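Local structure of bacterial leucyl aminopeptidase (Legionella pneumophila, 6ESL) at residues D302-R306 against D307-Y311; L137-M140 against T141-N145; A42-K45 against E46-I49; K116-E119 against E120-A124. The protein is a zinc-dependent aminopeptidase of peptidase family M28 that probably removes amino acids, leucine among them, from the N-termini of peptides. All blocks are in the same frame, centred on the assembly; numbering follows the deposited sequence.

Interaction 1. Residues D302-R306 against D307-Y311; sequences DYTDR and DLSNY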
# COMPACT_ATOMS: atom_id res chain seq x y z
N ASP B 302 -3.38 6.35 -4.26
CA ASP B 302 -2.91 7.73 -4.06
C ASP B 302 -3.94 8.44 -3.16
O ASP B 302 -5.16 8.28 -3.33
CB ASP B 302 -2.46 8.46 -5.30
CG ASP B 302 -3.57 8.77 -6.22
OD1 ASP B 302 -4.65 8.18 -6.07
OD2 ASP B 302 -3.34 9.62 -7.11
N TYR B 303 -3.41 9.20 -2.19
CA TYR B 303 -4.16 9.98 -1.18
C TYR B 303 -5.02 9.14 -0.27
O TYR B 303 -6.09 9.56 0.18
CB TYR B 303 -4.94 11.12 -1.85
CG TYR B 303 -3.97 11.92 -2.70
CD1 TYR B 303 -3.15 12.90 -2.13
CD2 TYR B 303 -3.83 11.69 -4.07
CE1 TYR B 303 -2.26 13.60 -2.91
CE2 TYR B 303 -2.95 12.43 -4.83
CZ TYR B 303 -2.14 13.36 -4.24
OH TYR B 303 -1.28 14.07 -5.05
N THR B 304 -4.51 7.96 0.05
CA THR B 304 -5.25 7.03 0.87
C THR B 304 -4.26 6.36 1.89
O THR B 304 -3.09 6.29 1.63
CB THR B 304 -5.85 5.89 0.07
OG1 THR B 304 -4.89 5.23 -0.73
CG2 THR B 304 -7.02 6.38 -0.88
N ASP B 305 -4.82 5.82 2.94
CA ASP B 305 -4.11 5.13 3.99
C ASP B 305 -3.77 3.76 3.51
O ASP B 305 -4.62 3.00 3.09
CB ASP B 305 -4.93 5.05 5.26
CG ASP B 305 -4.19 4.37 6.40
OD1 ASP B 305 -3.29 5.02 6.93
OD2 ASP B 305 -4.52 3.17 6.75
N ARG B 306 -2.49 3.45 3.60
CA ARG B 306 -2.00 2.16 3.17
C ARG B 306 -2.59 0.97 3.89
O ARG B 306 -3.07 0.03 3.22
CB ARG B 306 -0.44 2.18 3.26
CG ARG B 306 0.20 0.80 3.09
CD ARG B 306 1.70 0.91 3.05
NE ARG B 306 2.24 -0.26 2.31
CZ ARG B 306 3.54 -0.42 2.02
NH1 ARG B 306 4.45 0.51 2.37
NH2 ARG B 306 3.95 -1.53 1.43
N ASP B 307 -2.60 0.95 5.22
CA ASP B 307 -3.21 -0.17 5.93
C ASP B 307 -4.71 -0.30 5.69
O ASP B 307 -5.22 -1.37 5.54
CB ASP B 307 -2.93 -0.13 7.43
CG ASP B 307 -1.48 -0.42 7.77
OD1 ASP B 307 -0.72 -0.92 6.91
OD2 ASP B 307 -1.10 -0.14 8.92
N LEU B 308 -5.43 0.84 5.67
CA LEU B 308 -6.90 0.72 5.46
C LEU B 308 -7.21 0.20 4.04
O LEU B 308 -8.14 -0.59 3.85
CB LEU B 308 -7.57 2.06 5.74
CG LEU B 308 -9.12 2.02 5.74
CD1 LEU B 308 -9.61 1.18 6.87
CD2 LEU B 308 -9.67 3.44 5.82
N SER B 309 -6.41 0.62 3.07
CA SER B 309 -6.54 0.20 1.66
C SER B 309 -6.30 -1.28 1.50
O SER B 309 -7.13 -2.03 0.89
CB SER B 309 -5.63 0.98 0.73
OG SER B 309 -5.84 2.39 0.82
N ASN B 310 -5.25 -1.75 2.14
CA ASN B 310 -5.02 -3.22 2.21
C ASN B 310 -6.15 -3.97 2.87
O ASN B 310 -6.53 -5.04 2.41
CB ASN B 310 -3.72 -3.56 2.97
CG ASN B 310 -2.44 -3.13 2.22
OD1 ASN B 310 -2.44 -2.96 0.99
ND2 ASN B 310 -1.30 -3.07 2.98
N TYR B 311 -6.71 -3.42 3.93
CA TYR B 311 -7.86 -4.02 4.56
C TYR B 311 -9.10 -4.11 3.59
O TYR B 311 -9.78 -5.13 3.53
CB TYR B 311 -8.25 -3.25 5.83
CG TYR B 311 -9.32 -3.90 6.60
CD1 TYR B 311 -9.16 -5.17 7.14
CD2 TYR B 311 -10.52 -3.22 6.86
CE1 TYR B 311 -10.18 -5.76 7.89
CE2 TYR B 311 -11.55 -3.80 7.55
CZ TYR B 311 -11.39 -5.05 8.10
OH TYR B 311 -12.40 -5.62 8.82
O HOH W 1 -1.17 2.92 6.86
O HOH W 2 1.19 -2.68 1.11

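Interaction 2. Residues L137-M140 against T141-N145; sequences LTHM and TSYYN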
# COMPACT_ATOMS: atom_id res chain seq x y z
N LEU B 137 -31.16 5.32 -7.53
CA LEU B 137 -30.44 5.84 -8.72
C LEU B 137 -31.42 6.42 -9.77
O LEU B 137 -31.17 7.47 -10.42
CB LEU B 137 -29.58 4.75 -9.29
CG LEU B 137 -28.63 5.24 -10.38
CD1 LEU B 137 -27.73 6.38 -10.02
CD2 LEU B 137 -27.76 4.07 -10.77
N THR B 138 -32.54 5.74 -9.92
CA THR B 138 -33.60 6.27 -10.79
C THR B 138 -34.00 7.64 -10.31
O THR B 138 -34.03 8.57 -11.09
CB THR B 138 -34.77 5.27 -10.87
OG1 THR B 138 -34.25 4.08 -11.51
CG2 THR B 138 -36.02 5.85 -11.65
N HIS B 139 -34.27 7.77 -9.03
CA HIS B 139 -34.70 9.09 -8.53
C HIS B 139 -33.57 10.11 -8.66
O HIS B 139 -33.74 11.22 -9.19
CB HIS B 139 -35.10 8.96 -7.09
CG HIS B 139 -35.72 10.22 -6.56
ND1 HIS B 139 -34.95 11.27 -6.07
CD2 HIS B 139 -37.01 10.65 -6.54
CE1 HIS B 139 -35.75 12.27 -5.75
NE2 HIS B 139 -36.99 11.91 -6.01
N MET B 140 -32.34 9.74 -8.25
CA MET B 140 -31.25 10.76 -8.26
C MET B 140 -30.99 11.23 -9.66
O MET B 140 -30.83 12.43 -9.86
CB MET B 140 -29.95 10.20 -7.67
CG MET B 140 -30.01 10.06 -6.17
SD MET B 140 -28.38 9.74 -5.42
CE MET B 140 -27.54 11.33 -5.54
N THR B 141 -30.99 10.32 -10.63
CA THR B 141 -30.69 10.72 -12.01
C THR B 141 -31.82 11.50 -12.71
O THR B 141 -31.63 12.03 -13.79
CB THR B 141 -30.30 9.54 -12.88
OG1 THR B 141 -31.37 8.54 -12.95
CG2 THR B 141 -29.01 8.84 -12.38
N SER B 142 -32.96 11.63 -12.05
CA SER B 142 -34.07 12.36 -12.66
C SER B 142 -34.02 13.82 -12.35
O SER B 142 -34.68 14.59 -13.07
CB SER B 142 -35.40 11.74 -12.26
OG SER B 142 -35.69 12.25 -10.99
N TYR B 143 -33.14 14.26 -11.46
CA TYR B 143 -32.96 15.69 -11.28
C TYR B 143 -32.23 16.16 -12.56
O TYR B 143 -31.38 15.43 -13.08
CB TYR B 143 -32.11 15.99 -10.04
CG TYR B 143 -32.75 15.54 -8.74
CD1 TYR B 143 -33.58 16.39 -8.03
CD2 TYR B 143 -32.51 14.28 -8.23
CE1 TYR B 143 -34.17 16.00 -6.85
CE2 TYR B 143 -33.09 13.87 -7.04
CZ TYR B 143 -33.92 14.73 -6.36
OH TYR B 143 -34.50 14.33 -5.18
N TYR B 144 -32.56 17.34 -13.08
CA TYR B 144 -31.96 17.87 -14.29
C TYR B 144 -30.41 17.86 -14.12
O TYR B 144 -29.67 17.48 -15.03
CB TYR B 144 -32.51 19.27 -14.58
CG TYR B 144 -31.91 19.92 -15.79
CD1 TYR B 144 -32.34 19.54 -17.06
CD2 TYR B 144 -30.90 20.88 -15.70
CE1 TYR B 144 -31.78 20.09 -18.20
CE2 TYR B 144 -30.34 21.43 -16.83
CZ TYR B 144 -30.81 21.03 -18.08
OH TYR B 144 -30.26 21.48 -19.23
N ASN B 145 -29.98 18.30 -12.93
CA ASN B 145 -28.60 18.07 -12.43
C ASN B 145 -28.66 18.15 -10.93
O ASN B 145 -29.74 18.39 -10.34
CB ASN B 145 -27.59 19.01 -13.02
CG ASN B 145 -27.86 20.53 -12.63
OD1 ASN B 145 -28.13 20.90 -11.44
ND2 ASN B 145 -27.79 21.36 -13.64

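Interaction 3. Residues A42-K45 against E46-I49; sequences AENK and EFKI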
# COMPACT_ATOMS: atom_id res chain seq x y z
N ALA B 42 24.22 9.69 19.83
CA ALA B 42 23.25 10.63 19.38
C ALA B 42 21.87 10.04 19.66
O ALA B 42 21.75 8.84 19.78
CB ALA B 42 23.40 10.86 17.86
N GLU B 43 20.88 10.89 19.77
CA GLU B 43 19.52 10.46 19.91
C GLU B 43 18.51 11.48 19.56
O GLU B 43 18.73 12.66 19.61
CB GLU B 43 19.23 9.82 21.25
CG GLU B 43 19.21 10.71 22.46
CD GLU B 43 18.73 9.96 23.67
OE1 GLU B 43 17.51 9.68 23.76
OE2 GLU B 43 19.56 9.65 24.52
N ASN B 44 17.36 10.98 19.19
CA ASN B 44 16.23 11.79 18.86
C ASN B 44 14.99 11.14 19.40
O ASN B 44 15.05 10.22 20.17
CB ASN B 44 16.17 12.20 17.39
CG ASN B 44 15.92 11.05 16.45
OD1 ASN B 44 15.55 9.98 16.86
ND2 ASN B 44 16.09 11.29 15.18
N LYS B 45 13.85 11.64 19.02
CA LYS B 45 12.61 11.12 19.54
C LYS B 45 12.41 9.63 19.27
O LYS B 45 11.90 8.93 20.10
CB LYS B 45 11.46 11.91 18.95
CG LYS B 45 11.38 13.35 19.38
CD LYS B 45 10.23 14.09 18.72
CE LYS B 45 10.12 15.54 19.18
NZ LYS B 45 9.02 16.32 18.55
N GLU B 46 12.79 9.15 18.10
CA GLU B 46 12.61 7.76 17.77
C GLU B 46 13.77 6.77 17.89
O GLU B 46 13.56 5.59 17.97
CB GLU B 46 12.13 7.72 16.34
CG GLU B 46 10.77 8.34 16.13
CD GLU B 46 9.68 7.69 16.97
OE1 GLU B 46 9.68 6.46 17.11
OE2 GLU B 46 8.83 8.41 17.49
N PHE B 47 14.98 7.28 17.97
CA PHE B 47 16.21 6.46 17.84
C PHE B 47 17.32 6.93 18.71
O PHE B 47 17.45 8.16 19.01
CB PHE B 47 16.82 6.44 16.40
CG PHE B 47 15.94 5.91 15.33
CD1 PHE B 47 15.78 4.55 15.16
CD2 PHE B 47 15.30 6.78 14.47
CE1 PHE B 47 14.95 4.06 14.19
CE2 PHE B 47 14.46 6.31 13.46
CZ PHE B 47 14.27 4.92 13.32
N LYS B 48 18.13 5.97 19.12
CA LYS B 48 19.47 6.24 19.59
C LYS B 48 20.47 5.63 18.57
O LYS B 48 20.19 4.60 18.00
CB LYS B 48 19.76 5.60 20.93
CG LYS B 48 18.87 6.17 22.03
CD LYS B 48 19.32 5.81 23.41
CE LYS B 48 18.25 6.34 24.37
NZ LYS B 48 18.63 5.85 25.67
N ILE B 49 21.63 6.24 18.42
CA ILE B 49 22.81 5.57 17.90
C ILE B 49 23.73 5.31 19.02
O ILE B 49 24.23 6.23 19.74
CB ILE B 49 23.46 6.35 16.73
CG1 ILE B 49 22.50 6.40 15.59
CG2 ILE B 49 24.81 5.73 16.38
CD1 ILE B 49 22.79 7.35 14.46

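Interaction 4. Residues K116-E119 against E120-A124; sequences KHEE and EVNAA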
# COMPACT_ATOMS: atom_id res chain seq x y z
N LYS B 116 -13.24 -10.37 11.80
CA LYS B 116 -13.65 -11.05 13.02
C LYS B 116 -15.11 -11.05 13.17
O LYS B 116 -15.57 -11.31 14.26
CB LYS B 116 -13.19 -10.30 14.24
CG LYS B 116 -11.71 -10.03 14.36
CD LYS B 116 -11.50 -9.25 15.65
CE LYS B 116 -10.10 -9.43 16.22
NZ LYS B 116 -10.12 -9.66 17.70
N HIS B 117 -15.89 -10.73 12.15
CA HIS B 117 -17.34 -10.63 12.32
C HIS B 117 -18.04 -11.25 11.14
O HIS B 117 -19.04 -10.74 10.66
CB HIS B 117 -17.77 -9.16 12.55
CG HIS B 117 -17.24 -8.60 13.82
ND1 HIS B 117 -17.89 -8.75 15.02
CD2 HIS B 117 -16.07 -7.98 14.11
CE1 HIS B 117 -17.18 -8.21 15.99
NE2 HIS B 117 -16.07 -7.74 15.47
N GLU B 118 -17.51 -12.40 10.69
CA GLU B 118 -18.07 -13.14 9.57
C GLU B 118 -19.53 -13.37 9.60
O GLU B 118 -20.18 -13.09 8.61
CB GLU B 118 -17.40 -14.49 9.40
CG GLU B 118 -16.15 -14.33 8.59
CD GLU B 118 -15.45 -15.61 8.31
OE1 GLU B 118 -16.07 -16.41 7.58
OE2 GLU B 118 -14.31 -15.76 8.82
N GLU B 119 -20.06 -13.92 10.69
CA GLU B 119 -21.48 -14.27 10.68
C GLU B 119 -22.37 -13.04 10.55
O GLU B 119 -23.30 -13.07 9.72
CB GLU B 119 -21.91 -15.12 11.89
CG GLU B 119 -21.31 -16.53 11.90
CD GLU B 119 -21.68 -17.33 13.13
OE1 GLU B 119 -22.27 -16.73 14.08
OE2 GLU B 119 -21.44 -18.56 13.14
N GLU B 120 -22.08 -11.98 11.30
CA GLU B 120 -22.87 -10.75 11.24
C GLU B 120 -22.80 -10.09 9.86
O GLU B 120 -23.82 -9.61 9.35
CB GLU B 120 -22.40 -9.77 12.31
CG GLU B 120 -23.15 -8.44 12.30
CD GLU B 120 -22.66 -7.49 13.38
OE1 GLU B 120 -21.75 -7.87 14.15
OE2 GLU B 120 -23.17 -6.35 13.45
N VAL B 121 -21.61 -10.07 9.26
CA VAL B 121 -21.43 -9.47 7.91
C VAL B 121 -22.18 -10.27 6.85
O VAL B 121 -22.99 -9.73 6.06
CB VAL B 121 -19.93 -9.44 7.51
CG1 VAL B 121 -19.79 -9.01 6.06
CG2 VAL B 121 -19.14 -8.47 8.39
N ASN B 122 -21.99 -11.59 6.88
CA ASN B 122 -22.59 -12.46 5.86
C ASN B 122 -24.09 -12.45 5.91
O ASN B 122 -24.72 -12.49 4.87
CB ASN B 122 -22.00 -13.89 5.88
CG ASN B 122 -20.66 -13.95 5.13
OD1 ASN B 122 -20.54 -13.39 4.04
ND2 ASN B 122 -19.66 -14.57 5.72
N ALA B 123 -24.64 -12.30 7.11
CA ALA B 123 -26.11 -12.14 7.26
C ALA B 123 -26.59 -10.80 6.77
O ALA B 123 -27.65 -10.70 6.10
CB ALA B 123 -26.53 -12.35 8.73
N ALA B 124 -25.85 -9.75 7.11
CA ALA B 124 -26.20 -8.41 6.62
C ALA B 124 -26.11 -8.33 5.08
O ALA B 124 -26.95 -7.69 4.47
CB ALA B 124 -25.32 -7.35 7.25

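Interaction 1. Residues D302-R306 against D307-Y311
D305 caps the start of helix 306-320, accepting from L308 and S309 with side chain and backbone. Its CG stands anti to the backbone N (chi1 -178°), which swings the carboxylate back over the turn, where OD2 accepts from L308 N at 2.7 Å on its anti side. OD1 is engaged as well: a water donates to it and in turn accepts from D307 N at 2.9 Å, giving a second backbone NH of this first turn a partner. The carbonyl takes two donors. S309 N reaches D305 O at 3.0 Å, and S309 OG reaches the same D305 O at 2.6 Å from the opposite face of the carbonyl plane. One residue on, N310 N continues the helical pattern to R306 O at 3.0 Å. The side chains of R306 and N310 run side by side, and a second water links R306 NE to N310 ND2. The far ends of R306 and D307 look to the second subunit, R306 NH1 bonding T304 O there and D307 OD2 forming a salt bridge with R328 there. This is an Asp N-cap in which side chain and water supply acceptors to NH groups at the helix start, set at the dimer interface.

Interaction 2. Residues L137-M140 against T141-N145
T141 hooks back onto L137, one turn earlier in helix 130-142. Its OG1 sits between backbone N and carbonyl carbon (chi1 60°) and donates to L137 O at 2.8 Å, while T141 N bonds the same oxygen at 2.9 Å from the other face of the carbonyl plane. That rotamer leaves the methyl beside the backbone N, and T141 CG2 meets L137 CD1 at 3.6 Å. S142 does likewise over a shorter span, three residues back: with chi1 at 81°, its OG donates to H139 O at 2.8 Å, in the carbonyl plane on a lone pair. S142 N approaches H139 O from well above that plane, 59° out. Next comes Y143, whose N makes a weak bond to M140 O and whose ring brings an edge to that same oxygen, CD2 at 3.0 Å from M140 O. The H139 ring lies beside Y143, though its orientation is doubtful, and it also stacks on W159 of helix 151-170. Towards helix 220-239, L137 packs on S228 and M140 on S227. Chemically, two hydroxyls supply extra donors to carbonyls of the last turn, so L137 O and H139 O each accept twice as the helix gives way to loop.

Interaction 3. Residues A42-K45 against E46-I49
N44 and F47 grip each other at the tight end of a beta hairpin. N44 N bonds F47 O at 2.8 Å, and the side chain answers in the reverse sense: N44 OD1 accepts from F47 N at 3.0 Å, almost in line with the amide C=O, and takes a weak second bond from E46 N. A chi1 of 68° sets CG between the backbone N and carbonyl carbon of N44, bringing OD1 over the K45-E46 turn. Farther along the strands, E43 and K48 form a non-hydrogen-bonded pair whose side chains run alongside each other. K48 CG lies 3.7 Å from E43 CB, but the charges stay beyond a salt bridge, with E43 OE2 4.1 Å from K48 NZ. E43 OE1 bonds Q28 instead. The next pair, A42 with I49, is hydrogen-bonded: I49 N reaches A42 O at 2.9 Å, while A42 N to I49 O is weak. A42 and I49 share the face packed on A91 of helix 88-94, the opposite face from E43 and K48. Strand 39-43 is one edge, within this chain, of a four-stranded antiparallel sheet; strand 47-53 lies between it and strand 21-27, and F47 also meets the ring of Y331 of the second subunit.

Interaction 4. Residues K116-E119 against E120-A124
Three consecutive i to i+4 bonds start helix 118-125: V121 N to H117 O at 3.0 Å, N122 N to E118 O at 2.9 Å and A123 N to E119 O at 3.0 Å, with H117 in the N-cap position. On the side chains, H117 and E120 lie side by side and point the same way, imidazole and carboxylate planes turned 84° apart. E120 reaches this position with CG anti to its own backbone N (chi1 179°) and the rest of the chain extended, so that OE1 comes within 4.1 Å of H117 ND1. At that distance the two are neighbours and not bonded, and the firmer polar partners lie elsewhere: H117 NE2 bonds E393, the C-terminal residue, and E120 OE2 makes a weak bond to T242. The helix start is tied further to helix 373-391, because H117 N and K116 N both bond the carboxylate of E389. V121 is the buried side chain of the first turn, packing on A385 of that helix and on Y319 of helix 306-320. N122 folds back along its own helix, CG beside the backbone N, and rests against Y319 too, while its CB comes 3.4 Å from E118 O. One branch of V121 meets the carbonyl of the N-cap residue: CG2, beside the backbone N and anti to the carbonyl carbon, lies 3.2 Å from H117 O.

In the fold
Along the chain the contacts come in the order interaction 3, 4, 2, 1, with none overlapping another. Interaction 3 belongs to the hairpin of the four-stranded N-terminal sheet, and interaction 2 lies across the chain's centre from it, the two centres about 58 Å apart. Interaction 4 opens helix 118-125 and interaction 2 ends the next helix, 130-142. Interactions 1 and 4 have centres about 23 Å apart and nearest atoms about 6 Å apart, and their helices meet where Y319 of helix 306-320 packs on V121; both also touch helix 373-391. Interactions 1 and 3 each reach the second subunit, so the dimer engages the catalytic domain and the N-terminal sheet alike.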